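Local coordinates for protein 3-dehydroquinate dehydratase (Geobacillus kaustophilus, PDB 2YR1) that catalyses, most probably, the cis-dehydration of 3-dehydroquinate to 3-dehydroshikimate, the third step of the chorismate pathway toward the aromatic amino acids, at residues V131-M134 with T135-C138; M178-S181 with P182-L186. One frame throughout, in Å; residues are numbered along the deposited sequence.

Interactions 1 and 2 are both local, one within the last turns of helix 127-137 and the other where the loop after strand 172-177 enters helix 182-198. They belong to different helices of the same alpha/beta barrel, on opposite sides of the chain's centre, with centres about 35 Å apart. Both are partly buried. Interaction 1 combines i to i+4 bonds with a threonine hydroxyl folded back onto the carbonyl of the preceding turn, charged residues lying outermost; in interaction 2 a serine side chain caps the helix start and an aspartate reaches back to a loop N-H. Interaction 2 lies nearer the predicted substrate site and reaches the second subunit, whereas no other chain of the assembly touches interaction 1.

Interaction 1: residues V131-M134 with T135-C138; sequences VRRM and TEEC
Thr135 and Arg132 meet through the threonine hydroxyl, which folds back onto the preceding turn and donates to Arg132 O over 2.6 Å from Thr135 OG1. The first torsion of Thr135 (chi1 54°) sets OG1 between its backbone N and carbonyl carbon, which brings it to the carbonyl of Arg132. That oxygen also takes the helical bond from Glu136 N, at 3.0 Å from Arg132 O, so two donors grip it. The hydroxyl comes in well bent from the C=O direction, at 120°, while the amide approaches more nearly in line.

The Arg132 side chain crosses that of Thr135 at about a right angle. Its chain curls at chi2 and chi3, bringing Arg132 NH1 to 3.0 Å from Thr135 OG1, but the angle is too poor for a hydrogen bond. The firmer hold on this guanidinium is through NH2, which makes a salt bridge with Asp171 and a hydrogen bond to Gly169 O. The other branch of Thr135, CG2, lies 3.8 Å from Val131 CG1, on the face of the helix turned to strand 141-148.

On the exposed side Arg133 and Glu136 run side by side, pointing the same way, with guanidinium and carboxylate planes 18° apart. The model pairs Arg133 NH1 with Glu136 OE1 as a salt bridge, but the two are placed too close, so the pairing is doubtful in detail. The i to i+4 bonds also include Thr135 N to Val131 O and Glu137 N to Arg133 O (3.1 Å).

These turns belong to helix 127-137 of the beta-alpha-beta unit running from strand 117-121 to strand 141-148. Val131, Arg132 and Thr135 pack on Leu142 of the latter strand, while Met134 rests on Ile106 and Glu107 and Cys138 on Cys110 and Arg111, all four on helix 99-112.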
ATOM      1  N   VAL A 131     -34.710  -0.449  -9.865  1.00 43.59           N
ATOM      2  CA  VAL A 131     -34.213  -0.286  -8.501  1.00 38.44           C
ATOM      3  C   VAL A 131     -33.814   1.169  -8.247  1.00 33.42           C
ATOM      4  O   VAL A 131     -33.956   1.682  -7.134  1.00 34.13           O
ATOM      5  CB  VAL A 131     -33.014  -1.208  -8.233  1.00 45.07           C
ATOM      6  CG1 VAL A 131     -32.270  -0.743  -6.999  1.00 43.25           C
ATOM      7  CG2 VAL A 131     -33.506  -2.637  -8.033  1.00 46.10           C
ATOM      8  N   ARG A 132     -33.337   1.833  -9.290  1.00 31.55           N
ATOM      9  CA  ARG A 132     -32.933   3.227  -9.191  1.00 34.90           C
ATOM     10  C   ARG A 132     -34.062   4.089  -8.606  1.00 37.61           C
ATOM     11  O   ARG A 132     -33.881   4.780  -7.605  1.00 39.32           O
ATOM     12  CB  ARG A 132     -32.548   3.755 -10.578  1.00 35.98           C
ATOM     13  CG  ARG A 132     -31.706   5.029 -10.597  1.00 34.82           C
ATOM     14  CD  ARG A 132     -31.778   5.781  -9.291  1.00 42.42           C
ATOM     15  NE  ARG A 132     -30.456   5.945  -8.709  1.00 45.92           N
ATOM     16  CZ  ARG A 132     -30.222   6.256  -7.437  1.00 43.54           C
ATOM     17  NH1 ARG A 132     -31.228   6.429  -6.592  1.00 37.02           N
ATOM     18  NH2 ARG A 132     -28.974   6.419  -7.022  1.00 39.48           N
ATOM     19  N   ARG A 133     -35.235   4.060  -9.222  1.00 43.46           N
ATOM     20  CA  ARG A 133     -36.315   4.884  -8.713  1.00 43.22           C
ATOM     21  C   ARG A 133     -36.845   4.366  -7.395  1.00 39.61           C
ATOM     22  O   ARG A 133     -37.235   5.129  -6.518  1.00 42.60           O
ATOM     23  CB  ARG A 133     -37.408   5.030  -9.777  1.00 49.27           C
ATOM     24  CG  ARG A 133     -36.936   5.957 -10.916  1.00 54.92           C
ATOM     25  CD  ARG A 133     -35.946   7.010 -10.347  1.00 57.10           C
ATOM     26  NE  ARG A 133     -35.275   7.832 -11.352  1.00 58.90           N
ATOM     27  CZ  ARG A 133     -34.104   8.439 -11.150  1.00 58.58           C
ATOM     28  NH1 ARG A 133     -33.482   8.307  -9.985  1.00 51.90           N
ATOM     29  NH2 ARG A 133     -33.558   9.177 -12.107  1.00 50.96           N
ATOM     30  N   MET A 134     -36.795   3.057  -7.244  1.00 41.61           N
ATOM     31  CA  MET A 134     -37.238   2.410  -6.034  1.00 40.18           C
ATOM     32  C   MET A 134     -36.444   2.988  -4.864  1.00 38.79           C
ATOM     33  O   MET A 134     -36.993   3.269  -3.798  1.00 32.71           O
ATOM     34  CB  MET A 134     -36.976   0.917  -6.189  1.00 46.84           C
ATOM     35  CG  MET A 134     -37.483   0.033  -5.094  1.00 48.09           C
ATOM     36  SD  MET A 134     -36.688  -1.573  -5.320  1.00 44.17           S
ATOM     37  CE  MET A 134     -37.513  -2.169  -6.818  1.00 46.79           C
ATOM     38  N   THR A 135     -35.145   3.191  -5.077  1.00 38.75           N
ATOM     39  CA  THR A 135     -34.280   3.710  -4.023  1.00 31.21           C
ATOM     40  C   THR A 135     -34.418   5.206  -3.801  1.00 32.32           C
ATOM     41  O   THR A 135     -34.446   5.673  -2.662  1.00 31.63           O
ATOM     42  CB  THR A 135     -32.796   3.385  -4.302  1.00 32.13           C
ATOM     43  OG1 THR A 135     -32.438   3.851  -5.609  1.00 30.78           O
ATOM     44  CG2 THR A 135     -32.560   1.873  -4.221  1.00 25.41           C
ATOM     45  N   GLU A 136     -34.523   5.963  -4.884  1.00 34.60           N
ATOM     46  CA  GLU A 136     -34.643   7.402  -4.733  1.00 41.72           C
ATOM     47  C   GLU A 136     -35.891   7.816  -3.942  1.00 38.31           C
ATOM     48  O   GLU A 136     -35.834   8.738  -3.133  1.00 40.10           O
ATOM     49  CB  GLU A 136     -34.611   8.081  -6.101  1.00 41.96           C
ATOM     50  CG  GLU A 136     -34.349   9.570  -6.005  1.00 48.02           C
ATOM     51  CD  GLU A 136     -33.453  10.077  -7.124  1.00 56.52           C
ATOM     52  OE1 GLU A 136     -33.851   9.967  -8.303  1.00 56.83           O
ATOM     53  OE2 GLU A 136     -32.347  10.583  -6.822  1.00 56.47           O
ATOM     54  N   GLU A 137     -37.002   7.118  -4.152  1.00 40.75           N
ATOM     55  CA  GLU A 137     -38.235   7.427  -3.435  1.00 42.19           C
ATOM     56  C   GLU A 137     -38.059   7.381  -1.920  1.00 42.14           C
ATOM     57  O   GLU A 137     -38.580   8.230  -1.193  1.00 37.43           O
ATOM     58  CB  GLU A 137     -39.333   6.430  -3.778  1.00 48.35           C
ATOM     59  CG  GLU A 137     -39.666   6.272  -5.231  1.00 51.66           C
ATOM     60  CD  GLU A 137     -40.997   5.578  -5.390  1.00 55.64           C
ATOM     61  OE1 GLU A 137     -41.219   4.565  -4.689  1.00 51.74           O
ATOM     62  OE2 GLU A 137     -41.818   6.044  -6.204  1.00 57.58           O
ATOM     63  N   CYS A 138     -37.329   6.377  -1.447  1.00 41.60           N
ATOM     64  CA  CYS A 138     -37.130   6.205  -0.015  1.00 42.84           C
ATOM     65  C   CYS A 138     -35.885   6.876   0.526  1.00 44.77           C
ATOM     66  O   CYS A 138     -35.483   6.621   1.669  1.00 44.84           O
ATOM     67  CB  CYS A 138     -37.106   4.717   0.316  1.00 44.35           C
ATOM     68  SG  CYS A 138     -38.426   3.807  -0.528  1.00 55.39           S
TER

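Interaction 2: residues M178-S181 with P182-L186; sequences MPKS and PEDVL
From the extended backbone of Ser181 the chain turns into helix 182-198, whose first turn is closed by a weak 3.4 Å bond from Val185 N to Ser181 O. The Asp184 side chain reaches back across this turn to accept from the loop: the bond is 2.8 Å from Lys180 N to Asp184 OD2, fairly straight at 161°, and uses the anti lone pair of the carboxylate oxygen. With chi1 at -79°, Asp184 swings CG beside its own backbone N, which turns the carboxylate back toward the loop. Ser181 is the N-cap: its OG accepts from Asp184 N at 3.2 Å, so Asp184 is held to the loop through both backbone and side chain. Helix 182-198 follows strand 172-177 of the barrel, and this loop passes near Arg216, a predicted substrate-binding residue. Replacing Asp184 with an alanine removes the carboxylate, and Lys180 N would probably be left without this acceptor, the loop less firmly tied to the helix start. Pro179 CB packs against Asp184 CB at 3.6 Å and Val185 CG2 at 3.7 Å. Lys180 NZ hydrogen-bonds to Asp150 O, while Val185 also packs on Phe222 of the second subunit.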
ATOM      1  N   MET A 178     -10.304 -10.381  -8.335  1.00 15.28           N
ATOM      2  CA  MET A 178      -9.489 -11.424  -7.694  1.00 14.85           C
ATOM      3  C   MET A 178      -8.164 -11.403  -8.418  1.00 12.21           C
ATOM      4  O   MET A 178      -8.067 -11.825  -9.584  1.00 16.68           O
ATOM      5  CB  MET A 178     -10.111 -12.804  -7.844  1.00 13.57           C
ATOM      6  CG  MET A 178      -9.328 -13.875  -7.093  1.00 18.92           C
ATOM      7  SD  MET A 178      -9.526 -13.636  -5.347  1.00 23.03           S
ATOM      8  CE  MET A 178     -10.672 -14.999  -4.958  1.00 30.17           C
ATOM      9  N   PRO A 179      -7.119 -10.881  -7.757  1.00 15.24           N
ATOM     10  CA  PRO A 179      -5.799 -10.812  -8.395  1.00 11.84           C
ATOM     11  C   PRO A 179      -5.129 -12.183  -8.419  1.00 11.24           C
ATOM     12  O   PRO A 179      -5.326 -12.981  -7.525  1.00 14.35           O
ATOM     13  CB  PRO A 179      -5.052  -9.818  -7.509  1.00 16.47           C
ATOM     14  CG  PRO A 179      -5.562 -10.146  -6.166  1.00 14.52           C
ATOM     15  CD  PRO A 179      -7.069 -10.325  -6.392  1.00 12.73           C
ATOM     16  N   LYS A 180      -4.321 -12.432  -9.431  1.00 19.63           N
ATOM     17  CA  LYS A 180      -3.629 -13.709  -9.531  1.00 23.30           C
ATOM     18  C   LYS A 180      -2.142 -13.408  -9.506  1.00 21.13           C
ATOM     19  O   LYS A 180      -1.301 -14.309  -9.567  1.00 24.26           O
ATOM     20  CB  LYS A 180      -4.019 -14.417 -10.831  1.00 23.84           C
ATOM     21  CG  LYS A 180      -5.496 -14.768 -10.929  1.00 24.98           C
ATOM     22  CD  LYS A 180      -5.945 -15.617  -9.756  1.00 32.85           C
ATOM     23  CE  LYS A 180      -7.418 -15.983  -9.844  1.00 29.72           C
ATOM     24  NZ  LYS A 180      -7.690 -16.881 -10.994  1.00 36.28           N
ATOM     25  N   SER A 181      -1.827 -12.125  -9.376  1.00 22.49           N
ATOM     26  CA  SER A 181      -0.446 -11.664  -9.352  1.00 24.05           C
ATOM     27  C   SER A 181      -0.370 -10.225  -8.831  1.00 22.94           C
ATOM     28  O   SER A 181      -1.373  -9.523  -8.786  1.00 19.75           O
ATOM     29  CB  SER A 181       0.117 -11.667 -10.766  1.00 27.20           C
ATOM     30  OG  SER A 181      -0.426 -10.562 -11.469  1.00 23.82           O
ATOM     31  N   PRO A 182       0.828  -9.779  -8.424  1.00 21.75           N
ATOM     32  CA  PRO A 182       0.995  -8.411  -7.923  1.00 17.84           C
ATOM     33  C   PRO A 182       0.614  -7.429  -9.027  1.00 21.55           C
ATOM     34  O   PRO A 182       0.025  -6.365  -8.775  1.00 21.86           O
ATOM     35  CB  PRO A 182       2.480  -8.356  -7.575  1.00 16.36           C
ATOM     36  CG  PRO A 182       2.714  -9.732  -7.028  1.00 20.22           C
ATOM     37  CD  PRO A 182       1.977 -10.617  -8.035  1.00 24.29           C
ATOM     38  N   GLU A 183       0.938  -7.785 -10.262  1.00 16.96           N
ATOM     39  CA  GLU A 183       0.590  -6.908 -11.360  1.00 21.84           C
ATOM     40  C   GLU A 183      -0.915  -6.641 -11.391  1.00 17.01           C
ATOM     41  O   GLU A 183      -1.334  -5.522 -11.678  1.00 15.73           O
ATOM     42  CB  GLU A 183       1.059  -7.484 -12.702  1.00 26.18           C
ATOM     43  CG  GLU A 183       0.794  -6.535 -13.861  1.00 36.50           C
ATOM     44  CD  GLU A 183       1.193  -5.094 -13.531  1.00 46.11           C
ATOM     45  OE1 GLU A 183       0.384  -4.155 -13.777  1.00 41.35           O
ATOM     46  OE2 GLU A 183       2.320  -4.907 -13.017  1.00 48.63           O
ATOM     47  N   ASP A 184      -1.719  -7.659 -11.090  1.00 14.26           N
ATOM     48  CA  ASP A 184      -3.176  -7.506 -11.066  1.00 14.95           C
ATOM     49  C   ASP A 184      -3.605  -6.512 -10.005  1.00 12.80           C
ATOM     50  O   ASP A 184      -4.563  -5.766 -10.203  1.00 14.05           O
ATOM     51  CB  ASP A 184      -3.880  -8.826 -10.771  1.00 16.06           C
ATOM     52  CG  ASP A 184      -3.960  -9.731 -11.976  1.00 21.88           C
ATOM     53  OD1 ASP A 184      -3.878  -9.232 -13.132  1.00 17.87           O
ATOM     54  OD2 ASP A 184      -4.120 -10.944 -11.743  1.00 18.12           O
ATOM     55  N   VAL A 185      -2.909  -6.526  -8.874  1.00 10.72           N
ATOM     56  CA  VAL A 185      -3.230  -5.605  -7.790  1.00 13.58           C
ATOM     57  C   VAL A 185      -3.009  -4.165  -8.250  1.00 16.21           C
ATOM     58  O   VAL A 185      -3.832  -3.299  -7.992  1.00 19.60           O
ATOM     59  CB  VAL A 185      -2.374  -5.906  -6.529  1.00 15.25           C
ATOM     60  CG1 VAL A 185      -2.671  -4.914  -5.446  1.00 19.65           C
ATOM     61  CG2 VAL A 185      -2.680  -7.325  -6.029  1.00 16.97           C
ATOM     62  N   LEU A 186      -1.916  -3.920  -8.964  1.00 17.41           N
ATOM     63  CA  LEU A 186      -1.620  -2.579  -9.463  1.00 14.41           C
ATOM     64  C   LEU A 186      -2.660  -2.192 -10.547  1.00 18.02           C
ATOM     65  O   LEU A 186      -3.048  -1.045 -10.635  1.00 12.73           O
ATOM     66  CB  LEU A 186      -0.186  -2.539 -10.012  1.00 20.70           C
ATOM     67  CG  LEU A 186       0.921  -2.755  -8.955  1.00 25.31           C
ATOM     68  CD1 LEU A 186       2.284  -2.626  -9.613  1.00 26.22           C
ATOM     69  CD2 LEU A 186       0.792  -1.725  -7.819  1.00 21.40           C
TER